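Local coordinates for major capsid protein (PDB 5J7O) that probably builds the outer protein shell of Faustovirus, a large double-stranded DNA virus, as a trimer of double jelly-roll subunits, at residues 103-109 and 293-299; 108-112 and 386-390; 114-120 and 376-382; 182-186 and 331-335; 227-233 and 278-284. All blocks are in the same frame, centred on the assembly; numbering follows the deposited sequence.

Contact 1 (103-109 and 293-299); sequences MVVHVQL and LNMFVPL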
# COMPACT_ATOMS: atom_id res chain seq x y z
N MET B 103 -12.69 15.97 19.61
CA MET B 103 -11.88 15.86 20.81
C MET B 103 -10.75 14.86 20.59
O MET B 103 -10.95 13.83 19.93
CB MET B 103 -12.72 15.44 22.02
CG MET B 103 -13.82 16.43 22.39
SD MET B 103 -14.73 15.94 23.86
CE MET B 103 -15.86 17.33 24.02
N VAL B 104 -9.59 15.16 21.16
CA VAL B 104 -8.43 14.28 21.07
C VAL B 104 -7.64 14.43 22.37
O VAL B 104 -7.52 15.52 22.92
CB VAL B 104 -7.57 14.60 19.82
CG1 VAL B 104 -6.99 16.01 19.89
CG2 VAL B 104 -6.48 13.57 19.64
N VAL B 105 -7.11 13.31 22.86
CA VAL B 105 -6.47 13.25 24.17
C VAL B 105 -4.99 12.96 23.97
O VAL B 105 -4.61 11.94 23.40
CB VAL B 105 -7.12 12.18 25.07
CG1 VAL B 105 -6.36 12.07 26.38
CG2 VAL B 105 -8.57 12.52 25.33
N HIS B 106 -4.15 13.87 24.46
CA HIS B 106 -2.71 13.68 24.44
C HIS B 106 -2.30 12.81 25.62
O HIS B 106 -2.56 13.17 26.77
CB HIS B 106 -1.98 15.02 24.48
CG HIS B 106 -0.49 14.91 24.59
ND1 HIS B 106 0.27 15.82 25.29
CD2 HIS B 106 0.37 14.00 24.10
CE1 HIS B 106 1.54 15.48 25.22
NE2 HIS B 106 1.63 14.37 24.50
N VAL B 107 -1.67 11.67 25.35
CA VAL B 107 -1.16 10.78 26.38
C VAL B 107 0.35 10.70 26.23
O VAL B 107 0.87 10.57 25.12
CB VAL B 107 -1.79 9.38 26.31
CG1 VAL B 107 -1.39 8.56 27.53
CG2 VAL B 107 -3.30 9.48 26.20
N GLN B 108 1.06 10.77 27.36
CA GLN B 108 2.52 10.77 27.37
C GLN B 108 3.01 9.72 28.36
O GLN B 108 2.73 9.82 29.56
CB GLN B 108 3.06 12.16 27.73
CG GLN B 108 4.48 12.41 27.28
CD GLN B 108 4.91 13.85 27.54
OE1 GLN B 108 4.88 14.33 28.67
NE2 GLN B 108 5.31 14.54 26.48
N LEU B 109 3.73 8.73 27.85
CA LEU B 109 4.23 7.62 28.66
C LEU B 109 5.75 7.68 28.71
O LEU B 109 6.40 7.80 27.67
CB LEU B 109 3.76 6.28 28.10
CG LEU B 109 2.24 6.19 27.89
CD1 LEU B 109 1.85 4.89 27.21
CD2 LEU B 109 1.51 6.34 29.22
N LEU B 293 6.61 7.61 24.59
CA LEU B 293 5.53 7.42 23.64
C LEU B 293 4.53 8.56 23.77
O LEU B 293 3.95 8.76 24.85
CB LEU B 293 4.86 6.07 23.85
CG LEU B 293 3.82 5.67 22.80
CD1 LEU B 293 4.46 5.61 21.42
CD2 LEU B 293 3.20 4.32 23.15
N ASN B 294 4.32 9.31 22.69
CA ASN B 294 3.37 10.41 22.65
C ASN B 294 2.24 10.06 21.70
O ASN B 294 2.48 9.78 20.52
CB ASN B 294 4.06 11.71 22.22
CG ASN B 294 4.95 12.28 23.30
OD1 ASN B 294 4.52 13.09 24.12
ND2 ASN B 294 6.22 11.86 23.30
N MET B 295 1.02 10.07 22.22
CA MET B 295 -0.16 9.73 21.43
C MET B 295 -1.19 10.85 21.55
O MET B 295 -1.31 11.50 22.59
CB MET B 295 -0.77 8.40 21.89
CG MET B 295 0.18 7.22 21.81
SD MET B 295 -0.52 5.67 22.42
CE MET B 295 -0.79 6.06 24.15
N PHE B 296 -1.91 11.07 20.46
CA PHE B 296 -3.08 11.94 20.43
C PHE B 296 -4.25 11.05 20.03
O PHE B 296 -4.55 10.89 18.84
CB PHE B 296 -2.90 13.12 19.46
CG PHE B 296 -2.20 14.30 20.07
CD1 PHE B 296 -0.82 14.31 20.20
CD2 PHE B 296 -2.92 15.41 20.50
CE1 PHE B 296 -0.17 15.41 20.76
CE2 PHE B 296 -2.28 16.50 21.05
CZ PHE B 296 -0.91 16.50 21.18
N VAL B 297 -4.91 10.46 21.02
CA VAL B 297 -5.98 9.50 20.78
C VAL B 297 -7.29 10.26 20.56
O VAL B 297 -7.78 10.93 21.48
CB VAL B 297 -6.12 8.51 21.94
CG1 VAL B 297 -7.20 7.48 21.64
CG2 VAL B 297 -4.79 7.82 22.21
N PRO B 298 -7.87 10.19 19.37
CA PRO B 298 -9.15 10.88 19.13
C PRO B 298 -10.29 10.18 19.85
O PRO B 298 -10.31 8.96 20.00
CB PRO B 298 -9.32 10.80 17.61
CG PRO B 298 -7.97 10.38 17.07
CD PRO B 298 -7.36 9.55 18.14
N LEU B 299 -11.25 10.98 20.30
CA LEU B 299 -12.45 10.46 20.96
C LEU B 299 -13.53 10.28 19.90
O LEU B 299 -14.02 11.26 19.33
CB LEU B 299 -12.89 11.39 22.08
CG LEU B 299 -11.84 11.65 23.16
CD1 LEU B 299 -12.44 12.35 24.36
CD2 LEU B 299 -11.15 10.35 23.57

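Contact 2 (108-112 and 386-390); sequences QLAAT and TQAVQ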
# COMPACT_ATOMS: atom_id res chain seq x y z
N GLN B 108 1.06 10.77 27.36
CA GLN B 108 2.52 10.77 27.37
C GLN B 108 3.01 9.72 28.36
O GLN B 108 2.73 9.82 29.56
CB GLN B 108 3.06 12.16 27.73
CG GLN B 108 4.48 12.41 27.28
CD GLN B 108 4.91 13.85 27.54
OE1 GLN B 108 4.88 14.33 28.67
NE2 GLN B 108 5.31 14.54 26.48
N LEU B 109 3.73 8.73 27.85
CA LEU B 109 4.23 7.62 28.66
C LEU B 109 5.75 7.68 28.71
O LEU B 109 6.40 7.80 27.67
CB LEU B 109 3.76 6.28 28.10
CG LEU B 109 2.24 6.19 27.89
CD1 LEU B 109 1.85 4.89 27.21
CD2 LEU B 109 1.51 6.34 29.22
N ALA B 110 6.30 7.60 29.92
CA ALA B 110 7.73 7.81 30.11
C ALA B 110 8.55 6.74 29.39
O ALA B 110 8.12 5.59 29.24
CB ALA B 110 8.07 7.80 31.60
N ALA B 111 9.73 7.14 28.93
CA ALA B 111 10.69 6.19 28.40
C ALA B 111 10.98 5.12 29.44
O ALA B 111 11.09 5.41 30.64
CB ALA B 111 11.98 6.89 27.97
N THR B 112 11.10 3.88 28.99
CA THR B 112 11.09 2.76 29.93
C THR B 112 11.97 1.63 29.41
O THR B 112 12.22 1.52 28.21
CB THR B 112 9.65 2.28 30.16
OG1 THR B 112 9.62 1.35 31.25
CG2 THR B 112 9.10 1.61 28.91
N THR B 386 6.86 1.15 37.72
CA THR B 386 6.79 2.54 38.12
C THR B 386 6.79 3.50 36.94
O THR B 386 6.96 4.71 37.13
CB THR B 386 7.94 2.89 39.07
OG1 THR B 386 9.19 2.64 38.42
CG2 THR B 386 7.85 2.07 40.35
N GLN B 387 6.61 2.99 35.72
CA GLN B 387 6.56 3.85 34.54
C GLN B 387 5.39 4.82 34.66
O GLN B 387 4.24 4.40 34.80
CB GLN B 387 6.44 3.01 33.27
CG GLN B 387 6.51 3.84 32.00
CD GLN B 387 5.80 3.19 30.83
OE1 GLN B 387 4.99 2.28 31.01
NE2 GLN B 387 6.10 3.65 29.62
N ALA B 388 5.69 6.11 34.60
CA ALA B 388 4.71 7.14 34.88
C ALA B 388 3.98 7.57 33.61
O ALA B 388 4.54 7.55 32.51
CB ALA B 388 5.37 8.35 35.52
N VAL B 389 2.71 7.93 33.77
CA VAL B 389 1.97 8.68 32.76
C VAL B 389 2.34 10.15 32.97
O VAL B 389 1.83 10.80 33.87
CB VAL B 389 0.46 8.45 32.85
CG1 VAL B 389 -0.27 9.36 31.88
CG2 VAL B 389 0.13 6.99 32.58
N GLN B 390 3.25 10.66 32.14
CA GLN B 390 3.83 11.97 32.39
C GLN B 390 2.88 13.12 32.08
O GLN B 390 3.04 14.20 32.65
CB GLN B 390 5.12 12.12 31.57
CG GLN B 390 6.17 11.08 31.92
CD GLN B 390 7.48 11.30 31.19
OE1 GLN B 390 7.52 11.29 29.96
NE2 GLN B 390 8.55 11.50 31.95

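Contact 3 (114-120 and 376-382); sequences ASAGTVP and TLASGSS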
# COMPACT_ATOMS: atom_id res chain seq x y z
N ALA B 114 13.50 -2.63 30.71
CA ALA B 114 13.32 -3.78 31.59
C ALA B 114 14.38 -3.78 32.69
O ALA B 114 15.42 -3.12 32.59
CB ALA B 114 13.38 -5.08 30.80
N SER B 115 14.11 -4.54 33.75
CA SER B 115 15.05 -4.65 34.85
C SER B 115 16.13 -5.67 34.52
O SER B 115 15.99 -6.49 33.61
CB SER B 115 14.33 -5.04 36.14
OG SER B 115 13.81 -6.36 36.07
N ALA B 116 17.22 -5.61 35.28
CA ALA B 116 18.35 -6.50 35.03
C ALA B 116 18.02 -7.93 35.46
O ALA B 116 17.41 -8.16 36.51
CB ALA B 116 19.59 -6.00 35.78
N GLY B 117 18.42 -8.89 34.63
CA GLY B 117 18.20 -10.29 34.89
C GLY B 117 19.47 -11.10 34.67
O GLY B 117 20.58 -10.59 34.80
N THR B 118 19.28 -12.37 34.33
CA THR B 118 20.39 -13.29 34.13
C THR B 118 20.16 -14.13 32.89
O THR B 118 19.04 -14.23 32.38
CB THR B 118 20.60 -14.21 35.34
OG1 THR B 118 19.34 -14.75 35.76
CG2 THR B 118 21.23 -13.45 36.49
N VAL B 119 21.23 -14.73 32.41
CA VAL B 119 21.13 -15.71 31.32
C VAL B 119 20.57 -17.01 31.88
O VAL B 119 21.13 -17.55 32.85
CB VAL B 119 22.49 -15.93 30.66
CG1 VAL B 119 22.39 -16.95 29.55
CG2 VAL B 119 23.05 -14.61 30.13
N PRO B 120 19.48 -17.55 31.33
CA PRO B 120 18.88 -18.76 31.91
C PRO B 120 19.74 -20.00 31.77
O PRO B 120 20.81 -19.96 31.13
CB PRO B 120 17.57 -18.90 31.14
CG PRO B 120 17.84 -18.24 29.83
CD PRO B 120 18.76 -17.09 30.13
N THR B 376 15.91 -15.32 23.08
CA THR B 376 15.66 -15.91 24.38
C THR B 376 15.42 -14.83 25.43
O THR B 376 16.13 -13.82 25.46
CB THR B 376 16.84 -16.80 24.81
OG1 THR B 376 17.07 -17.80 23.81
CG2 THR B 376 16.56 -17.48 26.14
N LEU B 377 14.42 -15.06 26.28
CA LEU B 377 14.14 -14.17 27.39
C LEU B 377 15.14 -14.39 28.52
O LEU B 377 15.50 -15.52 28.83
CB LEU B 377 12.72 -14.39 27.91
CG LEU B 377 11.54 -14.02 27.02
CD1 LEU B 377 10.26 -14.59 27.59
CD2 LEU B 377 11.44 -12.51 26.88
N ALA B 378 15.57 -13.29 29.13
CA ALA B 378 16.39 -13.38 30.33
C ALA B 378 15.50 -13.63 31.55
O ALA B 378 14.37 -13.16 31.63
CB ALA B 378 17.19 -12.09 30.53
N SER B 379 16.03 -14.40 32.49
CA SER B 379 15.29 -14.70 33.71
C SER B 379 15.28 -13.49 34.63
O SER B 379 16.31 -12.83 34.83
CB SER B 379 15.90 -15.90 34.43
OG SER B 379 15.88 -17.05 33.61
N GLY B 380 14.11 -13.19 35.19
CA GLY B 380 14.00 -12.11 36.15
C GLY B 380 14.17 -10.72 35.58
O GLY B 380 14.57 -9.80 36.31
N SER B 381 13.89 -10.53 34.30
CA SER B 381 13.93 -9.22 33.65
C SER B 381 12.51 -8.89 33.20
O SER B 381 11.98 -9.52 32.29
CB SER B 381 14.90 -9.21 32.48
OG SER B 381 15.02 -7.91 31.93
N SER B 382 11.90 -7.90 33.85
CA SER B 382 10.49 -7.59 33.66
C SER B 382 10.31 -6.10 33.42
O SER B 382 11.27 -5.32 33.50
CB SER B 382 9.66 -8.05 34.87
OG SER B 382 10.14 -7.47 36.06

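Contact 4 (182-186 and 331-335); sequences GLRLF and NILFT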
# COMPACT_ATOMS: atom_id res chain seq x y z
N GLY B 182 -2.71 3.09 21.70
CA GLY B 182 -3.70 4.11 21.98
C GLY B 182 -5.11 3.58 21.95
O GLY B 182 -6.01 4.15 22.57
N LEU B 183 -5.33 2.47 21.24
CA LEU B 183 -6.67 1.89 21.19
C LEU B 183 -6.94 1.02 22.41
O LEU B 183 -8.06 1.03 22.93
CB LEU B 183 -6.85 1.08 19.91
CG LEU B 183 -6.76 1.88 18.61
CD1 LEU B 183 -7.15 1.01 17.42
CD2 LEU B 183 -7.64 3.12 18.68
N ARG B 184 -5.94 0.27 22.88
CA ARG B 184 -6.16 -0.56 24.06
C ARG B 184 -6.07 0.23 25.35
O ARG B 184 -6.69 -0.15 26.35
CB ARG B 184 -5.14 -1.71 24.10
CG ARG B 184 -5.63 -2.90 24.91
CD ARG B 184 -4.59 -4.00 25.02
NE ARG B 184 -5.20 -5.24 25.49
CZ ARG B 184 -4.53 -6.31 25.89
NH1 ARG B 184 -3.20 -6.30 25.88
NH2 ARG B 184 -5.18 -7.39 26.30
N LEU B 185 -5.31 1.33 25.35
CA LEU B 185 -5.08 2.09 26.58
C LEU B 185 -6.39 2.55 27.20
O LEU B 185 -6.53 2.57 28.43
CB LEU B 185 -4.18 3.29 26.29
CG LEU B 185 -3.81 4.13 27.51
CD1 LEU B 185 -2.89 3.35 28.44
CD2 LEU B 185 -3.16 5.44 27.09
N PHE B 186 -7.36 2.93 26.37
CA PHE B 186 -8.65 3.41 26.86
C PHE B 186 -9.60 2.22 26.94
O PHE B 186 -10.21 1.83 25.94
CB PHE B 186 -9.20 4.50 25.95
CG PHE B 186 -8.42 5.79 26.01
CD1 PHE B 186 -7.35 5.94 26.87
CD2 PHE B 186 -8.78 6.86 25.21
CE1 PHE B 186 -6.64 7.12 26.93
CE2 PHE B 186 -8.07 8.05 25.26
CZ PHE B 186 -7.00 8.18 26.12
N ASN B 331 -0.98 -4.90 30.17
CA ASN B 331 -1.65 -5.16 28.90
C ASN B 331 -1.21 -4.20 27.80
O ASN B 331 -1.67 -4.33 26.67
CB ASN B 331 -3.17 -5.08 29.07
CG ASN B 331 -3.73 -6.25 29.85
OD1 ASN B 331 -3.20 -7.35 29.80
ND2 ASN B 331 -4.83 -6.01 30.56
N ILE B 332 -0.33 -3.25 28.11
CA ILE B 332 0.12 -2.25 27.16
C ILE B 332 1.60 -2.42 26.83
O ILE B 332 1.99 -2.31 25.66
CB ILE B 332 -0.17 -0.83 27.69
CG1 ILE B 332 -1.67 -0.64 27.93
CG2 ILE B 332 0.37 0.23 26.73
CD1 ILE B 332 -2.51 -0.86 26.70
N LEU B 333 2.43 -2.68 27.83
CA LEU B 333 3.87 -2.78 27.68
C LEU B 333 4.31 -4.20 27.99
O LEU B 333 3.86 -4.79 28.98
CB LEU B 333 4.57 -1.79 28.62
CG LEU B 333 6.08 -1.60 28.50
CD1 LEU B 333 6.43 -0.88 27.21
CD2 LEU B 333 6.59 -0.84 29.70
N PHE B 334 5.18 -4.75 27.15
CA PHE B 334 5.53 -6.16 27.23
C PHE B 334 7.03 -6.38 27.14
O PHE B 334 7.75 -5.62 26.49
CB PHE B 334 4.84 -6.98 26.13
CG PHE B 334 3.35 -7.03 26.27
CD1 PHE B 334 2.56 -6.02 25.77
CD2 PHE B 334 2.74 -8.10 26.91
CE1 PHE B 334 1.18 -6.06 25.90
CE2 PHE B 334 1.37 -8.16 27.04
CZ PHE B 334 0.59 -7.14 26.53
N THR B 335 7.48 -7.43 27.82
CA THR B 335 8.85 -7.91 27.69
C THR B 335 9.00 -8.68 26.39
O THR B 335 8.08 -9.38 25.95
CB THR B 335 9.19 -8.80 28.89
OG1 THR B 335 9.30 -8.00 30.07
CG2 THR B 335 10.49 -9.56 28.67

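Contact 5 (227-233 and 278-284); sequences GQEVPVE and QVVFGAQ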
# COMPACT_ATOMS: atom_id res chain seq x y z
N GLY B 227 -0.02 5.61 18.33
CA GLY B 227 1.23 5.01 18.74
C GLY B 227 1.62 3.73 18.04
O GLY B 227 2.42 2.96 18.58
N GLN B 228 1.07 3.46 16.86
CA GLN B 228 1.48 2.31 16.07
C GLN B 228 2.62 2.71 15.15
O GLN B 228 2.56 3.75 14.49
CB GLN B 228 0.30 1.77 15.25
CG GLN B 228 0.66 0.64 14.28
CD GLN B 228 0.97 -0.67 14.99
OE1 GLN B 228 0.72 -0.82 16.18
NE2 GLN B 228 1.53 -1.62 14.24
N GLU B 229 3.67 1.88 15.12
CA GLU B 229 4.82 2.18 14.28
C GLU B 229 4.43 2.17 12.81
O GLU B 229 3.50 1.47 12.40
CB GLU B 229 5.95 1.18 14.55
CG GLU B 229 5.60 -0.26 14.20
CD GLU B 229 6.65 -1.24 14.69
OE1 GLU B 229 7.62 -0.80 15.35
OE2 GLU B 229 6.51 -2.45 14.41
N VAL B 230 5.15 2.95 12.02
CA VAL B 230 4.88 3.12 10.59
C VAL B 230 6.03 2.48 9.82
O VAL B 230 7.19 2.71 10.18
CB VAL B 230 4.73 4.60 10.21
CG1 VAL B 230 4.46 4.75 8.72
CG2 VAL B 230 3.61 5.25 11.02
N PRO B 231 5.76 1.68 8.79
CA PRO B 231 6.85 1.11 8.00
C PRO B 231 7.69 2.19 7.35
O PRO B 231 7.20 3.28 7.03
CB PRO B 231 6.13 0.25 6.96
CG PRO B 231 4.78 -0.01 7.54
CD PRO B 231 4.44 1.21 8.34
N VAL B 232 8.97 1.89 7.15
CA VAL B 232 9.90 2.79 6.48
C VAL B 232 10.55 2.02 5.33
O VAL B 232 11.17 0.97 5.55
CB VAL B 232 10.97 3.34 7.44
CG1 VAL B 232 11.96 4.21 6.68
CG2 VAL B 232 10.31 4.13 8.56
N GLU B 233 10.41 2.55 4.12
CA GLU B 233 10.89 1.88 2.92
C GLU B 233 12.38 2.14 2.73
O GLU B 233 12.83 3.29 2.77
CB GLU B 233 10.10 2.37 1.70
CG GLU B 233 10.59 1.84 0.37
CD GLU B 233 9.80 2.41 -0.79
OE1 GLU B 233 10.29 3.34 -1.45
OE2 GLU B 233 8.67 1.93 -1.02
N GLN B 278 10.98 -3.07 3.65
CA GLN B 278 10.40 -2.21 4.66
C GLN B 278 10.92 -2.60 6.03
O GLN B 278 11.04 -3.79 6.35
CB GLN B 278 8.87 -2.30 4.64
CG GLN B 278 8.27 -1.95 3.29
CD GLN B 278 7.05 -1.07 3.41
OE1 GLN B 278 6.99 0.02 2.83
NE2 GLN B 278 6.05 -1.53 4.15
N VAL B 279 11.25 -1.60 6.84
CA VAL B 279 11.71 -1.80 8.20
C VAL B 279 10.83 -0.99 9.14
O VAL B 279 10.29 0.06 8.76
CB VAL B 279 13.19 -1.41 8.38
CG1 VAL B 279 14.09 -2.30 7.52
CG2 VAL B 279 13.40 0.05 8.05
N VAL B 280 10.67 -1.49 10.36
CA VAL B 280 9.99 -0.77 11.42
C VAL B 280 10.93 -0.68 12.61
O VAL B 280 11.75 -1.58 12.84
CB VAL B 280 8.66 -1.44 11.82
CG1 VAL B 280 7.66 -1.37 10.67
CG2 VAL B 280 8.90 -2.89 12.23
N PHE B 281 10.84 0.42 13.35
CA PHE B 281 11.67 0.62 14.52
C PHE B 281 10.97 1.58 15.48
O PHE B 281 11.54 2.57 15.95
CB PHE B 281 13.07 1.12 14.13
CG PHE B 281 13.08 2.24 13.13
CD1 PHE B 281 13.04 1.97 11.76
CD2 PHE B 281 13.15 3.55 13.54
CE1 PHE B 281 13.05 3.00 10.84
CE2 PHE B 281 13.17 4.59 12.63
CZ PHE B 281 13.11 4.31 11.27
N GLY B 282 9.71 1.29 15.80
CA GLY B 282 8.94 2.13 16.68
C GLY B 282 8.50 1.46 17.97
O GLY B 282 9.23 0.66 18.55
N ALA B 283 7.28 1.78 18.41
CA ALA B 283 6.82 1.34 19.72
C ALA B 283 6.63 -0.17 19.79
O ALA B 283 6.73 -0.76 20.88
CB ALA B 283 5.52 2.05 20.09
N GLN B 284 6.34 -0.82 18.67
CA GLN B 284 6.11 -2.26 18.67
C GLN B 284 7.38 -3.08 18.48
O GLN B 284 7.38 -4.28 18.75
CB GLN B 284 5.10 -2.64 17.58
CG GLN B 284 3.65 -2.33 17.94
CD GLN B 284 3.34 -0.85 17.91
OE1 GLN B 284 3.80 -0.12 17.03
NE2 GLN B 284 2.56 -0.39 18.88
O HOH W 1 9.29 3.12 12.59

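Contact 1 (103-109 and 293-299)
Asn294 OD1 takes two hydrogen bonds from the neighbouring strand. His106 NE2 reaches Asn294 OD1 at 3.2 Å, and Gln108 NE2 reaches the same OD1 at 2.9 Å. Both donors lie in the carbonyl plane, on lone pairs. The His106 ring is nearly coplanar with the Asn294 amide, and this bond probably helps to fix the turn of the ring. The Gln108 amide instead stands 85° to that of Asn294. Asn294 ND2 is held by Gln292, so the amide is gripped at both ends.

His106 CB lies over one face of the phenyl ring of Phe296, 3.9 Å from the ring centroid, in a CH-pi contact. With chi1 at 174° the imidazole swings away from the N side, and NE2 reaches Asn294. The two ring planes are close to parallel but slid apart and barely overlap. Val104 CG2 sits at the edge of the Phe296 ring, 3.6 Å from Phe296 CB.

The other face of the sheet is apolar. Met295 is bent at its last torsion (chi3 -64°), which turns CE to 4.1 Å from Val107 CB and 4.2 Å from Leu109 CD1. Further along, Val105 CG2 meets Leu299 CD2 at 3.8 Å. Phe186 covers Val105, Val107 and Val297 on this side. On the His106 side, helix 216-225 and a second subunit pack over Phe296 and Pro298.

Paired backbone bonds join Val105 with Val297 and Val107 with Met295. This is regular antiparallel pairing within a jelly-roll sheet, with one face turned to the hydrophobic interior and the other toward the trimer interface.

Contact 2 (108-112 and 386-390)
Gln387 NE2 donates to the backbone carbonyl of Ala110, with NE2 2.8 Å from Ala110 O. The bond is almost straight (173°) and lies in both the carbonyl plane and the amide plane of Gln387. The same NE2 also bonds Tyr177 OH. Gln387 OE1 accepts from Tyr85 OH and Gln329 NE2. Both ends of this buried amide are therefore satisfied. A chi1 of -175° carries the chain away from its own N, and the extended chain runs across Thr112, with NE2 3.7 Å from Thr112 CG2.

Two backbone bonds complete the polar set. Gln390 N reaches Gln108 O at 2.8 Å. Ala110 N reaches Ala388 O at 3.1 Å, nearly along the C=O axis. They flank the non-hydrogen-bonded pair Leu109 and Val389, where strands 99-109 and 389-401 meet as antiparallel neighbours in a jelly-roll sheet. Beyond this pair the chains leave the sheet, and Gln387 takes over the link by its side chain.

Leu109 and Val389 project from the same face of the sheet as neighbours, with Leu109 CD2 3.7 Å from Val389 CG2. Gln390 lays its side chain along Ala110, with CD 3.6 Å from Ala110 CB. Its OE1 accepts from Gln292 NE2.

Contact 3 (114-120 and 376-382)
Thr118 and Ser379 supply the flat groups here, their peptide units, which meet through paired N-H and C=O groups. Thr118 N is 3.0 Å from Ser379 O, and Ser379 N is 3.0 Å from Thr118 O. Each donor lies in the carbonyl plane of its acceptor. At the other end, Ser115 N reaches Ser382 O at 3.0 Å, again in the carbonyl plane. The puckered ring of Pro120 is bordered by Ser379 OG, 3.5 Å from Pro120 CB, by the carbonyl of Leu377, and by Thr376 CG2, 4.0 Å from Pro120 CG.

Thr118 and Ser379 form a single antiparallel bridge, a hydrogen-bonded pair. Ser379 is also the second residue of a type II beta turn from Ala378 to Ser381, with Gly380 at positive phi. Gly117 faces this turn with no side chain, so its CA comes within 3.2 Å of Ser379 O.

With chi1 at 68°, Ser115 OG turns in over its own main chain. From there it accepts a weak hydrogen bond from Ser382 N at 3.3 Å. The Ser381 hydroxyl points to Ser115 O, but the modelled distance is too short to be trusted. Outside the two segments, Asn173 bonds Ala378 N and Ser381 O and so ties the turn to strand 170-177.

The chemistry is mainly that of backbone amides and small hydroxyls. Polar bonds rather than apolar bulk join this edge strand to the turn at the protein surface.

Contact 4 (182-186 and 331-335)
Arg184 NH1 makes the one hydrogen bond across the contact. It lies 2.6 Å from Asn331 O, but the angle at hydrogen is 126° and the bond is weak. Gln464 OE1 is the stronger partner of this arginine, bound through NH2. The Asn331 amide is likewise held elsewhere, with ND2 bonded to Glu327 OE2.

Over one face of the guanidinium lies Asn331 CB, offset toward the rim, 3.4 Å from Arg184 NH1. Phe334 comes edge to edge, with CZ in the guanidinium plane and 3.9 Å from Arg184 NH1. This is not cation-pi stacking, since NH1 also sits in the plane of the phenyl ring. The arginine reaches both residues through an almost fully stretched chain (chi1 -156°).

Apolar contacts centre on Ile332. Its side chain and that of Arg184 run antiparallel alongside each other, with Ile332 CD1 3.8 Å from Arg184 CB. Ile332 CG1 lies 4.2 Å from Leu185 CD1.

The contact joins the short helix 181-185 to the entry of strand 333-336, both in what is probably the first jelly roll of the double jelly-roll subunit. Strand 170-177 pairs with that strand, strand 320-326 packs on Leu185, and helix 464-467 covers Asn331 and Phe334.

Contact 5 (227-233 and 278-284)
Val280 is the main bump, set between Glu229 and Pro231. Its CG1 branch packs on the proline, 3.7 Å from Pro231 CA. Its CG2 branch presses on the carboxylate, 3.3 Å from Glu229 OE2. Glu229 fills the hollow beside it. Its chi1 of 63° tucks CG over its own backbone and leads the chain across Val280 toward the opposite backbone. There Glu229 OE1 accepts from Gly282 N at 3.0 Å, on the anti side of the carboxylate. Thr285 OG1 bonds the same oxygen. Gly282 has no side chain, and Glu229 CB occupies the room in front of it, 3.8 Å from Gly282 CA.

Gln284 folds back at its second torsion (chi2 73°) and lies across Glu229, its amide almost perpendicular to the carboxylate. Its OE1 meets Glu229 N at 2.8 Å, and its NE2 bonds Cys178 O and, weakly, Gly227 O.

At the strand end, Val232 CG2 comes obliquely to the Phe281 ring, 3.7 Å from Phe281 CE1. A water sits over the centre of one ring face and bridges Val230 O and Phe281 N. Pro231 CB is met by Gln278 NE2, at 3.3 Å. Backbone bonds in both directions pair Val232 with Val279.

Strands 232-240 and 273-280, consecutive in the chain, form a two-stranded antiparallel sheet, and the contact lies where they open out toward helix 216-225. Gln278, Val279 and Val280 pair antiparallel with a strand of the third subunit, so the sheet crosses the interface. Arg274 of that subunit forms a salt bridge with Glu229. Val517 of the second subunit packs on Val279 and Phe281.

In the fold
Contacts 1 and 2 share Gln108 and Leu109. Strand 99-109 has strand 293-298 and strand 389-401 as neighbours in one sheet, and the two centres are about 13 Å apart. Contact 4 lies about as near to both and touches them: Leu185 packs on Val107, and Leu333 on Thr112. Contact 3 is more remote, its centre about 31 Å from that of contact 1, but Leu377 touches Thr335 of contact 4. Contact 5 touches contact 1 through Met295 and Leu293. Along the chain it is nested inside the other four. The segments tie distant sequence into what is probably the first jelly roll. Contacts 1 and 5, and contact 2 at Gln108, also meet neighbouring subunits.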